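Local coordinates for hypothetical membrane spanning protein (Thermus thermophilus, PDB 2VPZ), which probably serves as the membrane-embedded, quinone-binding subunit of a polysulfide reductase complex, where menaquinol would give up electrons for polysulfide reduction, at residues G26-V31 / M55-D60; R47-Y52 / L167-A172; N145-G150 / L188-T193; F174-L179 / L218-Q223. All coordinates share one frame; numbering follows the deposited sequence.

The four contacts are spread over the helical body of one membrane subunit. Interactions 1 and 2 share helix 46-65 and touch, V31 CG1 lying 3.7 Å from Y49 O, with their centres about 13 Å apart. Interactions 3 and 4 share helix 175-189, centres about 21 Å apart, and both reach the second subunit. Interaction 4 adjoins interaction 2 in sequence, whereas interactions 2 and 3, centres about 31 Å apart, lie on opposite sides of the chain's centre. Interaction 1 is nearest the quinone-binding residues: the side chain of A28 is about 9 Å from those of H21 and Y130. That of M148, in interaction 3, is about 12 Å from that of Y130.

Interaction 1. Residues G26-V31 / M55-D60; sequences GLAGGV and MLIALD
L56 carries this contact, its CB and both methyls meeting L27, A28 and V31 of helix 16-41. The apolar contacts divide by branch. CD1 of L56 turns to V31, 4.0 Å from its CG2, and these two side chains meet at about a right angle. The other methyl, CD2, meets CD1 of L27 at 4.2 Å. Nearer the backbone, CB of L56 lies 3.8 Å from CA of A28. The first torsion of L56 (chi1 -66°) sets CG beside the backbone N, opposite the carbonyl carbon, and from there the two methyls can fork to separate partners. I57 adds a looser touch, its CG1 4.4 Å from CB of A28.

Helices 16-41 and 46-65 follow each other in sequence and form an antiparallel helical hairpin, probably membrane-spanning. Here their axes approach to 8.4 Å, with 152° between their N-to-C directions. A small residue suits the point of closest approach, where the CA atoms of A28 and L56 are only 4.8 Å apart.

Contacts of side chain with backbone make up the rest. The methyl of A28 sits 3.7 Å from the carbonyl oxygen of L56, an oxygen already bonded within its own helix by the N-H of D60. No hydrogen bond crosses between the segments, as expected of an interface made by aliphatic residues. The acidic side chain of D60 packs on V25 and on H21, a residue that binds ubiquinone-1, while L27 and V31 extend the apolar packing to L159 and A160 of helix 148-166.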
loop_
_atom_site.group_PDB
_atom_site.type_symbol
_atom_site.label_atom_id
_atom_site.label_comp_id
_atom_site.label_asym_id
_atom_site.label_seq_id
_atom_site.Cartn_x
_atom_site.Cartn_y
_atom_site.Cartn_z
ATOM N N GLY C 26 12.805 39.500 -20.149
ATOM C CA GLY C 26 12.699 39.023 -21.523
ATOM C C GLY C 26 13.250 40.107 -22.453
ATOM O O GLY C 26 14.145 39.875 -23.282
ATOM N N LEU C 27 12.703 41.311 -22.279
ATOM C CA LEU C 27 13.100 42.556 -22.954
ATOM C C LEU C 27 14.584 42.828 -22.706
ATOM O O LEU C 27 15.357 43.076 -23.635
ATOM C CB LEU C 27 12.359 43.755 -22.402
ATOM C CG LEU C 27 11.242 44.328 -23.266
ATOM C CD1 LEU C 27 10.553 45.495 -22.538
ATOM C CD2 LEU C 27 11.824 44.772 -24.621
ATOM N N ALA C 28 14.949 42.849 -21.433
ATOM C CA ALA C 28 16.325 43.134 -21.054
ATOM C C ALA C 28 17.301 42.215 -21.829
ATOM O O ALA C 28 18.106 42.713 -22.637
ATOM C CB ALA C 28 16.531 42.974 -19.511
ATOM N N GLY C 29 17.183 40.902 -21.615
ATOM C CA GLY C 29 18.010 39.896 -22.263
ATOM C C GLY C 29 18.097 39.875 -23.787
ATOM O O GLY C 29 19.186 39.764 -24.370
ATOM N N GLY C 30 16.939 39.984 -24.431
ATOM C CA GLY C 30 16.838 40.062 -25.877
ATOM C C GLY C 30 17.357 41.378 -26.471
ATOM O O GLY C 30 17.799 41.407 -27.620
ATOM N N VAL C 31 17.311 42.484 -25.741
ATOM C CA VAL C 31 17.871 43.723 -26.302
ATOM C C VAL C 31 19.420 43.658 -26.144
ATOM O O VAL C 31 20.163 44.164 -26.998
ATOM C CB VAL C 31 17.220 45.040 -25.679
ATOM C CG1 VAL C 31 18.092 46.280 -25.965
ATOM C CG2 VAL C 31 15.810 45.249 -26.296
ATOM N N MET C 55 19.806 49.933 -19.607
ATOM C CA MET C 55 18.677 50.557 -18.929
ATOM C C MET C 55 17.630 49.549 -18.462
ATOM O O MET C 55 17.116 49.632 -17.339
ATOM C CB MET C 55 18.019 51.631 -19.805
ATOM C CG MET C 55 18.705 53.005 -19.809
ATOM S SD MET C 55 18.087 54.114 -21.112
ATOM C CE MET C 55 16.539 53.268 -21.590
ATOM N N LEU C 56 17.311 48.615 -19.348
ATOM C CA LEU C 56 16.355 47.545 -19.081
ATOM C C LEU C 56 16.966 46.556 -18.063
ATOM O O LEU C 56 16.231 45.910 -17.317
ATOM C CB LEU C 56 15.933 46.834 -20.386
ATOM C CG LEU C 56 15.129 47.695 -21.380
ATOM C CD1 LEU C 56 15.247 47.151 -22.819
ATOM C CD2 LEU C 56 13.664 47.783 -20.925
ATOM N N ILE C 57 18.294 46.439 -18.016
ATOM C CA ILE C 57 18.936 45.568 -17.027
ATOM C C ILE C 57 18.829 46.267 -15.654
ATOM O O ILE C 57 18.548 45.621 -14.637
ATOM C CB ILE C 57 20.455 45.263 -17.340
ATOM C CG1 ILE C 57 20.581 44.392 -18.590
ATOM C CG2 ILE C 57 21.106 44.588 -16.116
ATOM C CD1 ILE C 57 21.829 43.497 -18.630
ATOM N N ALA C 58 19.032 47.584 -15.634
ATOM C CA ALA C 58 18.914 48.376 -14.407
ATOM C C ALA C 58 17.450 48.371 -13.900
ATOM O O ALA C 58 17.197 48.115 -12.711
ATOM C CB ALA C 58 19.406 49.844 -14.639
ATOM N N LEU C 59 16.490 48.635 -14.788
ATOM C CA LEU C 59 15.061 48.629 -14.468
ATOM C C LEU C 59 14.629 47.234 -13.950
ATOM O O LEU C 59 13.794 47.133 -13.049
ATOM C CB LEU C 59 14.176 49.050 -15.681
ATOM C CG LEU C 59 12.633 48.937 -15.625
ATOM C CD1 LEU C 59 12.066 49.746 -14.436
ATOM C CD2 LEU C 59 11.990 49.395 -16.960
ATOM N N ASP C 60 15.201 46.159 -14.485
ATOM C CA ASP C 60 14.837 44.815 -14.014
ATOM C C ASP C 60 15.478 44.455 -12.660
ATOM O O ASP C 60 14.825 43.827 -11.823
ATOM C CB ASP C 60 15.106 43.715 -15.061
ATOM C CG ASP C 60 14.496 42.343 -14.660
ATOM O OD1 ASP C 60 13.479 42.357 -13.917
ATOM O OD2 ASP C 60 15.012 41.287 -15.093
#

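Interaction 2. Residues R47-Y52 / L167-A172; sequences RRYTLY and LKSPWA
A short hydrogen bond between two hydroxyls, Y49 OH and S169 OG at 2.6 Å, ties helix 46-65 to the loop after helix 148-166. The serine oxygen lies at the edge of the Y49 ring and in its plane. W171 also leans on this ring: its CH2 lies over one face, and its CZ2 is 3.8 Å from CE1 of Y49, which sits at the edge of the tryptophan ring, near its plane. With the planes 59° apart, the aromatic pair is oblique. A tyrosine suits the place because its flat ring packs against tryptophan while its hydroxyl serves the loop.

Beside it, L167 points its CD1 at the Y52 ring, 3.4 Å from CE1, and its CB lies 4.0 Å from NH2 of R48. That arginine bends at chi3 and grips its own helix neighbour side-on: NE and NH2 both donate to Y52 OH, at 3.2 and 3.1 Å, with the oxygen tilted some 18° from the guanidinium plane. Both bonds are bent, but the two together should limit movement of the phenol oxygen. E45 joins the two sides further, one carboxylate oxygen in a salt bridge with NH1 of R48 and the other accepting from W171 NE1.

S169 is presented by a classic helix ending: K168, with its positive phi of 61°, is the C-prime residue of a Schellman motif that closes helix 148-166.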
loop_
_atom_site.group_PDB
_atom_site.type_symbol
_atom_site.label_atom_id
_atom_site.label_comp_id
_atom_site.label_asym_id
_atom_site.label_seq_id
_atom_site.Cartn_x
_atom_site.Cartn_y
_atom_site.Cartn_z
ATOM N N ARG C 47 25.734 51.162 -30.593
ATOM C CA ARG C 47 25.963 52.004 -29.426
ATOM C C ARG C 47 24.775 52.357 -28.535
ATOM O O ARG C 47 24.866 52.338 -27.299
ATOM C CB ARG C 47 26.712 53.264 -29.853
ATOM C CG ARG C 47 28.217 53.090 -30.005
ATOM C CD ARG C 47 28.889 53.359 -28.658
ATOM N NE ARG C 47 28.572 54.690 -28.132
ATOM C CZ ARG C 47 29.205 55.278 -27.130
ATOM N NH1 ARG C 47 30.204 54.631 -26.549
ATOM N NH2 ARG C 47 28.863 56.492 -26.705
ATOM N N ARG C 48 23.671 52.705 -29.171
ATOM C CA ARG C 48 22.468 53.058 -28.455
ATOM C C ARG C 48 21.690 51.787 -28.074
ATOM O O ARG C 48 20.924 51.803 -27.120
ATOM C CB ARG C 48 21.590 54.003 -29.277
ATOM C CG ARG C 48 20.990 53.355 -30.497
ATOM C CD ARG C 48 20.327 54.378 -31.381
ATOM N NE ARG C 48 18.894 54.480 -31.154
ATOM C CZ ARG C 48 17.982 54.148 -32.057
ATOM N NH1 ARG C 48 18.380 53.699 -33.235
ATOM N NH2 ARG C 48 16.689 54.260 -31.779
ATOM N N TYR C 49 21.867 50.685 -28.798
ATOM C CA TYR C 49 21.179 49.464 -28.375
ATOM C C TYR C 49 21.841 48.974 -27.072
ATOM O O TYR C 49 21.199 48.363 -26.219
ATOM C CB TYR C 49 21.149 48.366 -29.450
ATOM C CG TYR C 49 19.913 48.477 -30.334
ATOM C CD1 TYR C 49 19.919 49.282 -31.478
ATOM C CD2 TYR C 49 18.718 47.849 -29.975
ATOM C CE1 TYR C 49 18.766 49.464 -32.241
ATOM C CE2 TYR C 49 17.555 48.022 -30.724
ATOM C CZ TYR C 49 17.583 48.834 -31.861
ATOM O OH TYR C 49 16.444 49.008 -32.615
ATOM N N THR C 50 23.116 49.295 -26.900
ATOM C CA THR C 50 23.834 48.931 -25.703
ATOM C C THR C 50 23.344 49.802 -24.509
ATOM O O THR C 50 23.166 49.312 -23.378
ATOM C CB THR C 50 25.378 49.054 -25.923
ATOM O OG1 THR C 50 25.743 48.352 -27.105
ATOM C CG2 THR C 50 26.152 48.498 -24.713
ATOM N N LEU C 51 23.068 51.084 -24.751
ATOM C CA LEU C 51 22.564 51.954 -23.682
ATOM C C LEU C 51 21.245 51.375 -23.094
ATOM O O LEU C 51 21.101 51.283 -21.870
ATOM C CB LEU C 51 22.322 53.424 -24.131
ATOM C CG LEU C 51 21.733 54.349 -23.039
ATOM C CD1 LEU C 51 22.719 54.518 -21.847
ATOM C CD2 LEU C 51 21.365 55.734 -23.618
ATOM N N TYR C 52 20.330 50.990 -23.987
ATOM C CA TYR C 52 18.992 50.397 -23.735
ATOM C C TYR C 52 19.006 49.051 -22.979
ATOM O O TYR C 52 18.182 48.783 -22.066
ATOM C CB TYR C 52 18.286 50.158 -25.067
ATOM C CG TYR C 52 17.991 51.303 -26.002
ATOM C CD1 TYR C 52 17.661 51.042 -27.330
ATOM C CD2 TYR C 52 17.930 52.648 -25.578
ATOM C CE1 TYR C 52 17.282 52.026 -28.228
ATOM C CE2 TYR C 52 17.554 53.683 -26.473
ATOM C CZ TYR C 52 17.235 53.354 -27.804
ATOM O OH TYR C 52 16.836 54.340 -28.674
ATOM N N LEU C 167 10.999 51.609 -32.746
ATOM C CA LEU C 167 12.094 52.585 -32.813
ATOM C C LEU C 167 12.575 52.732 -34.306
ATOM O O LEU C 167 13.599 53.359 -34.604
ATOM C CB LEU C 167 13.263 52.179 -31.872
ATOM C CG LEU C 167 12.909 51.896 -30.391
ATOM C CD1 LEU C 167 14.179 51.720 -29.537
ATOM C CD2 LEU C 167 12.046 53.036 -29.818
ATOM N N LYS C 168 11.802 52.140 -35.223
ATOM C CA LYS C 168 12.033 52.168 -36.678
ATOM C C LYS C 168 13.331 51.564 -37.276
ATOM O O LYS C 168 13.745 51.944 -38.378
ATOM C CB LYS C 168 11.784 53.598 -37.226
ATOM C CG LYS C 168 10.321 54.136 -37.128
ATOM C CD LYS C 168 9.285 53.358 -37.975
ATOM C CE LYS C 168 7.841 53.753 -37.607
ATOM N NZ LYS C 168 6.839 52.665 -37.857
ATOM N N SER C 169 13.989 50.649 -36.558
ATOM C CA SER C 169 15.185 49.985 -37.103
ATOM C C SER C 169 14.627 49.088 -38.250
ATOM O O SER C 169 13.711 48.275 -38.019
ATOM C CB SER C 169 15.929 49.157 -36.022
ATOM O OG SER C 169 16.406 49.977 -34.977
ATOM N N PRO C 170 15.159 49.234 -39.511
ATOM C CA PRO C 170 14.771 48.474 -40.721
ATOM C C PRO C 170 14.892 46.906 -40.736
ATOM O O PRO C 170 14.047 46.207 -41.335
ATOM C CB PRO C 170 15.560 49.151 -41.860
ATOM C CG PRO C 170 16.213 50.403 -41.245
ATOM C CD PRO C 170 16.359 50.045 -39.774
ATOM N N TRP C 171 15.958 46.407 -40.106
ATOM C CA TRP C 171 16.319 44.970 -39.908
ATOM C C TRP C 171 15.646 44.501 -38.574
ATOM O O TRP C 171 16.100 44.831 -37.545
ATOM C CB TRP C 171 17.818 44.825 -39.677
ATOM C CG TRP C 171 18.295 45.763 -38.532
ATOM C CD1 TRP C 171 18.872 46.994 -38.677
ATOM C CD2 TRP C 171 18.120 45.584 -37.086
ATOM N NE1 TRP C 171 19.052 47.581 -37.443
ATOM C CE2 TRP C 171 18.597 46.742 -36.460
ATOM C CE3 TRP C 171 17.585 44.550 -36.272
ATOM C CZ2 TRP C 171 18.563 46.908 -35.044
ATOM C CZ3 TRP C 171 17.530 44.708 -34.882
ATOM C CH2 TRP C 171 18.021 45.885 -34.283
ATOM N N ALA C 172 14.564 43.745 -38.593
ATOM C CA ALA C 172 13.892 43.324 -37.353
ATOM C C ALA C 172 12.412 43.025 -37.672
ATOM O O ALA C 172 11.859 42.068 -37.111
ATOM C CB ALA C 172 14.001 44.439 -36.232
#

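Interaction 3. Residues N145-G150 / L188-T193; sequences NGLMAG and LLYPLT
The Y190 ring is met at its edge by two residues of 145-150: CD1 of L147, which also reaches CB of Y190 at 3.6 Å, and the amide of N145, whose plane stands 87° from that of the ring. M148 comes in obliquely, its CE 3.3 Å from CE1 of Y190, a close fit. The unbranched methionine chain suits this role, since bends at chi2 and chi3 swing its terminal methyl round to the ring. Y190 in turn has CG opposite its backbone N (chi1 165°), which carries the ring across to M148. All three partners come from one type I turn, N145 to M148, leading into helix 148-166. The phenol suits a buried site because its hydroxyl is hydrogen-bonded to the carbonyl oxygen of L143, just before the turn. A leucine in place of Y190 would probably leave that carbonyl without its mate and take the supporting ring from the M148 methyl. Around the contact, Y190 packs on Y210 of helix 210-217, L202 of helix 196-205 and, together with M148, L242 of helix 227-245, while L147 and T193 both pack on G146 of the second subunit.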
loop_
_atom_site.group_PDB
_atom_site.type_symbol
_atom_site.label_atom_id
_atom_site.label_comp_id
_atom_site.label_asym_id
_atom_site.label_seq_id
_atom_site.Cartn_x
_atom_site.Cartn_y
_atom_site.Cartn_z
ATOM N N ASN C 145 6.008 22.386 -17.706
ATOM C CA ASN C 145 6.766 21.296 -18.307
ATOM C C ASN C 145 7.918 21.803 -19.203
ATOM O O ASN C 145 8.188 23.015 -19.271
ATOM C CB ASN C 145 5.817 20.328 -19.065
ATOM C CG ASN C 145 5.317 20.875 -20.399
ATOM O OD1 ASN C 145 4.475 20.270 -21.070
ATOM N ND2 ASN C 145 5.846 22.037 -20.790
ATOM N N GLY C 146 8.591 20.851 -19.842
ATOM C CA GLY C 146 9.713 21.148 -20.716
ATOM C C GLY C 146 9.579 22.279 -21.730
ATOM O O GLY C 146 10.539 23.006 -21.938
ATOM N N LEU C 147 8.406 22.441 -22.342
ATOM C CA LEU C 147 8.149 23.525 -23.326
ATOM C C LEU C 147 8.445 24.960 -22.794
ATOM O O LEU C 147 8.644 25.897 -23.578
ATOM C CB LEU C 147 6.707 23.482 -23.896
ATOM C CG LEU C 147 6.342 23.177 -25.356
ATOM C CD1 LEU C 147 4.874 23.601 -25.639
ATOM C CD2 LEU C 147 7.287 23.896 -26.351
ATOM N N MET C 148 8.420 25.123 -21.464
ATOM C CA MET C 148 8.672 26.410 -20.806
ATOM C C MET C 148 10.113 26.844 -21.131
ATOM O O MET C 148 10.432 28.044 -21.167
ATOM C CB MET C 148 8.492 26.327 -19.279
ATOM C CG MET C 148 7.078 25.966 -18.794
ATOM S SD MET C 148 5.817 27.162 -19.289
ATOM C CE MET C 148 4.815 26.168 -20.438
ATOM N N ALA C 149 10.985 25.860 -21.333
ATOM C CA ALA C 149 12.366 26.122 -21.705
ATOM C C ALA C 149 12.431 26.529 -23.213
ATOM O O ALA C 149 13.462 27.009 -23.678
ATOM C CB ALA C 149 13.270 24.890 -21.425
ATOM N N GLY C 150 11.340 26.326 -23.948
ATOM C CA GLY C 150 11.272 26.712 -25.343
ATOM C C GLY C 150 10.463 27.988 -25.548
ATOM O O GLY C 150 10.836 28.894 -26.327
ATOM N N LEU C 188 0.312 27.321 -29.269
ATOM C CA LEU C 188 -0.933 26.663 -29.688
ATOM C C LEU C 188 -0.862 25.130 -29.425
ATOM O O LEU C 188 -1.875 24.501 -29.086
ATOM C CB LEU C 188 -1.221 26.930 -31.192
ATOM C CG LEU C 188 -2.421 26.160 -31.806
ATOM C CD1 LEU C 188 -3.742 26.796 -31.342
ATOM C CD2 LEU C 188 -2.321 26.135 -33.342
ATOM N N LEU C 189 0.326 24.540 -29.553
ATOM C CA LEU C 189 0.508 23.103 -29.310
ATOM C C LEU C 189 0.814 22.824 -27.819
ATOM O O LEU C 189 0.835 21.678 -27.385
ATOM C CB LEU C 189 1.642 22.520 -30.185
ATOM C CG LEU C 189 1.790 22.998 -31.648
ATOM C CD1 LEU C 189 3.136 22.544 -32.242
ATOM C CD2 LEU C 189 0.619 22.491 -32.505
ATOM N N TYR C 190 1.043 23.872 -27.042
ATOM C CA TYR C 190 1.336 23.714 -25.623
ATOM C C TYR C 190 0.283 22.906 -24.809
ATOM O O TYR C 190 0.639 21.894 -24.189
ATOM C CB TYR C 190 1.617 25.068 -24.945
ATOM C CG TYR C 190 1.580 25.011 -23.424
ATOM C CD1 TYR C 190 2.474 24.205 -22.704
ATOM C CD2 TYR C 190 0.630 25.744 -22.704
ATOM C CE1 TYR C 190 2.420 24.129 -21.292
ATOM C CE2 TYR C 190 0.563 25.678 -21.294
ATOM C CZ TYR C 190 1.458 24.870 -20.586
ATOM O OH TYR C 190 1.379 24.803 -19.207
ATOM N N PRO C 191 -1.020 23.323 -24.810
ATOM C CA PRO C 191 -2.077 22.585 -24.079
ATOM C C PRO C 191 -2.222 21.085 -24.419
ATOM O O PRO C 191 -2.667 20.276 -23.590
ATOM C CB PRO C 191 -3.372 23.340 -24.400
ATOM C CG PRO C 191 -2.920 24.716 -24.814
ATOM C CD PRO C 191 -1.555 24.525 -25.461
ATOM N N LEU C 192 -1.861 20.744 -25.655
ATOM C CA LEU C 192 -1.956 19.367 -26.198
ATOM C C LEU C 192 -0.826 18.456 -25.702
ATOM O O LEU C 192 -0.811 17.231 -25.913
ATOM C CB LEU C 192 -1.974 19.400 -27.748
ATOM C CG LEU C 192 -3.114 20.131 -28.488
ATOM C CD1 LEU C 192 -2.945 20.028 -30.030
ATOM C CD2 LEU C 192 -4.484 19.555 -28.048
ATOM N N THR C 193 0.110 19.092 -25.013
ATOM C CA THR C 193 1.289 18.472 -24.446
ATOM C C THR C 193 1.070 18.152 -22.943
ATOM O O THR C 193 1.940 17.563 -22.282
ATOM C CB THR C 193 2.495 19.473 -24.634
ATOM O OG1 THR C 193 3.545 18.851 -25.371
ATOM C CG2 THR C 193 2.986 20.027 -23.287
#

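Interaction 4. Residues F174-L179 / L218-Q223; sequences FPLRVL and LGTFWQ
R177 starts with CG beside its backbone N (chi1 -60°), runs extended through chi2 and then turns at chi3, bringing NE to the carbonyl oxygen of T220. NE donates to that oxygen at 2.9 Å, in the carbonyl plane and with an N-H...O angle of 153°, while the oxygen sits 18° out of the guanidinium plane. In return, the F221 ring points its edge at the backbone of R177, with CE2 3.1 Å from R177 O and 3.9 Å from R177 CB. An aromatic edge suits a carbonyl oxygen, since its hydrogens carry a slight positive charge. One residue earlier in the helix, CG of L176 lies 4.0 Å from CG2 of T220, the side chains crossing at about a right angle. Threonine fits both demands here, its methyl packing on leucine and its OG1 hydrogen-bonding to G217 O. E224 offers NH2 of R177 a long, weak ion pair. A methionine in place of R177 would probably leave T220 O without this donor and E224 without its weak ionic partner. An arginine near the start of helix 175-189 thus binds a carbonyl in the 3-10 segment that follows helix 210-217, pinning an interhelical loop of the bundle.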
loop_
_atom_site.group_PDB
_atom_site.type_symbol
_atom_site.label_atom_id
_atom_site.label_comp_id
_atom_site.label_asym_id
_atom_site.label_seq_id
_atom_site.Cartn_x
_atom_site.Cartn_y
_atom_site.Cartn_z
ATOM N N PHE C 174 11.305 41.628 -40.244
ATOM C CA PHE C 174 11.232 40.302 -40.911
ATOM C C PHE C 174 11.576 39.252 -39.799
ATOM O O PHE C 174 10.800 38.303 -39.593
ATOM C CB PHE C 174 12.154 40.209 -42.171
ATOM C CG PHE C 174 12.362 38.794 -42.711
ATOM C CD1 PHE C 174 11.294 38.000 -43.153
ATOM C CD2 PHE C 174 13.649 38.250 -42.730
ATOM C CE1 PHE C 174 11.511 36.671 -43.600
ATOM C CE2 PHE C 174 13.888 36.939 -43.166
ATOM C CZ PHE C 174 12.816 36.145 -43.602
ATOM N N PRO C 175 12.703 39.417 -39.051
ATOM C CA PRO C 175 12.984 38.427 -37.988
ATOM C C PRO C 175 11.811 38.414 -36.946
ATOM O O PRO C 175 11.472 37.362 -36.411
ATOM C CB PRO C 175 14.319 38.875 -37.369
ATOM C CG PRO C 175 14.551 40.295 -37.883
ATOM C CD PRO C 175 13.805 40.369 -39.208
ATOM N N LEU C 176 11.197 39.570 -36.685
ATOM C CA LEU C 176 10.060 39.630 -35.747
ATOM C C LEU C 176 8.896 38.716 -36.213
ATOM O O LEU C 176 8.262 38.072 -35.387
ATOM C CB LEU C 176 9.537 41.083 -35.513
ATOM C CG LEU C 176 8.176 41.276 -34.784
ATOM C CD1 LEU C 176 8.308 40.982 -33.265
ATOM C CD2 LEU C 176 7.630 42.709 -35.010
ATOM N N ARG C 177 8.639 38.622 -37.519
ATOM C CA ARG C 177 7.551 37.770 -38.056
ATOM C C ARG C 177 7.872 36.241 -38.052
ATOM O O ARG C 177 6.969 35.399 -37.876
ATOM C CB ARG C 177 7.133 38.232 -39.461
ATOM C CG ARG C 177 6.615 39.676 -39.558
ATOM C CD ARG C 177 6.029 40.004 -40.942
ATOM N NE ARG C 177 4.940 40.982 -40.883
ATOM C CZ ARG C 177 4.874 42.110 -41.576
ATOM N NH1 ARG C 177 5.850 42.434 -42.409
ATOM N NH2 ARG C 177 3.833 42.923 -41.426
ATOM N N VAL C 178 9.142 35.905 -38.261
ATOM C CA VAL C 178 9.637 34.521 -38.245
ATOM C C VAL C 178 9.551 34.000 -36.784
ATOM O O VAL C 178 8.905 32.986 -36.507
ATOM C CB VAL C 178 11.148 34.428 -38.747
ATOM C CG1 VAL C 178 11.671 32.984 -38.640
ATOM C CG2 VAL C 178 11.277 34.944 -40.198
ATOM N N LEU C 179 10.181 34.722 -35.852
ATOM C CA LEU C 179 10.166 34.373 -34.423
ATOM C C LEU C 179 8.781 34.445 -33.743
ATOM O O LEU C 179 8.532 33.749 -32.751
ATOM C CB LEU C 179 11.184 35.230 -33.638
ATOM C CG LEU C 179 12.641 34.967 -34.035
ATOM C CD1 LEU C 179 13.584 35.881 -33.248
ATOM C CD2 LEU C 179 12.985 33.484 -33.804
ATOM N N LEU C 218 -1.539 37.240 -34.090
ATOM C CA LEU C 218 -1.728 36.998 -35.539
ATOM C C LEU C 218 -1.711 38.317 -36.355
ATOM O O LEU C 218 -1.530 38.300 -37.578
ATOM C CB LEU C 218 -3.040 36.194 -35.835
ATOM C CG LEU C 218 -3.173 34.710 -35.439
ATOM C CD1 LEU C 218 -4.471 34.102 -36.003
ATOM C CD2 LEU C 218 -1.962 33.903 -35.940
ATOM N N GLY C 219 -1.912 39.432 -35.654
ATOM C CA GLY C 219 -1.873 40.764 -36.219
ATOM C C GLY C 219 -0.441 41.212 -36.490
ATOM O O GLY C 219 -0.185 42.332 -36.961
ATOM N N THR C 220 0.523 40.357 -36.164
ATOM C CA THR C 220 1.929 40.657 -36.454
ATOM C C THR C 220 2.208 40.404 -37.991
ATOM O O THR C 220 3.222 40.879 -38.513
ATOM C CB THR C 220 2.921 39.774 -35.555
ATOM O OG1 THR C 220 2.529 39.779 -34.186
ATOM C CG2 THR C 220 4.385 40.296 -35.678
ATOM N N PHE C 221 1.303 39.717 -38.702
ATOM C CA PHE C 221 1.402 39.388 -40.156
ATOM C C PHE C 221 0.483 40.162 -41.139
ATOM O O PHE C 221 0.476 39.875 -42.344
ATOM C CB PHE C 221 1.167 37.867 -40.351
ATOM C CG PHE C 221 1.896 36.989 -39.391
ATOM C CD1 PHE C 221 1.199 36.187 -38.466
ATOM C CD2 PHE C 221 3.282 36.975 -39.387
ATOM C CE1 PHE C 221 1.898 35.394 -37.552
ATOM C CE2 PHE C 221 3.999 36.207 -38.477
ATOM C CZ PHE C 221 3.301 35.403 -37.547
ATOM N N TRP C 222 -0.245 41.131 -40.587
ATOM C CA TRP C 222 -1.242 42.049 -41.225
ATOM C C TRP C 222 -0.780 43.479 -41.629
ATOM O O TRP C 222 0.008 43.650 -42.577
ATOM C CB TRP C 222 -2.478 42.198 -40.318
ATOM C CG TRP C 222 -3.528 43.145 -40.880
ATOM C CD1 TRP C 222 -3.664 43.534 -42.191
ATOM C CD2 TRP C 222 -4.609 43.792 -40.168
ATOM N NE1 TRP C 222 -4.745 44.361 -42.332
ATOM C CE2 TRP C 222 -5.345 44.540 -41.117
ATOM C CE3 TRP C 222 -5.028 43.812 -38.820
ATOM C CZ2 TRP C 222 -6.492 45.304 -40.768
ATOM C CZ3 TRP C 222 -6.177 44.572 -38.460
ATOM C CH2 TRP C 222 -6.889 45.304 -39.441
ATOM N N GLN C 223 -1.287 44.502 -40.931
ATOM C CA GLN C 223 -0.946 45.928 -41.166
ATOM C C GLN C 223 0.429 46.272 -40.500
ATOM O O GLN C 223 0.671 45.943 -39.328
ATOM C CB GLN C 223 -2.086 46.906 -40.667
ATOM C CG GLN C 223 -1.972 48.446 -41.076
ATOM C CD GLN C 223 -2.782 48.870 -42.332
ATOM O OE1 GLN C 223 -3.490 48.067 -42.942
ATOM N NE2 GLN C 223 -2.676 50.158 -42.706
#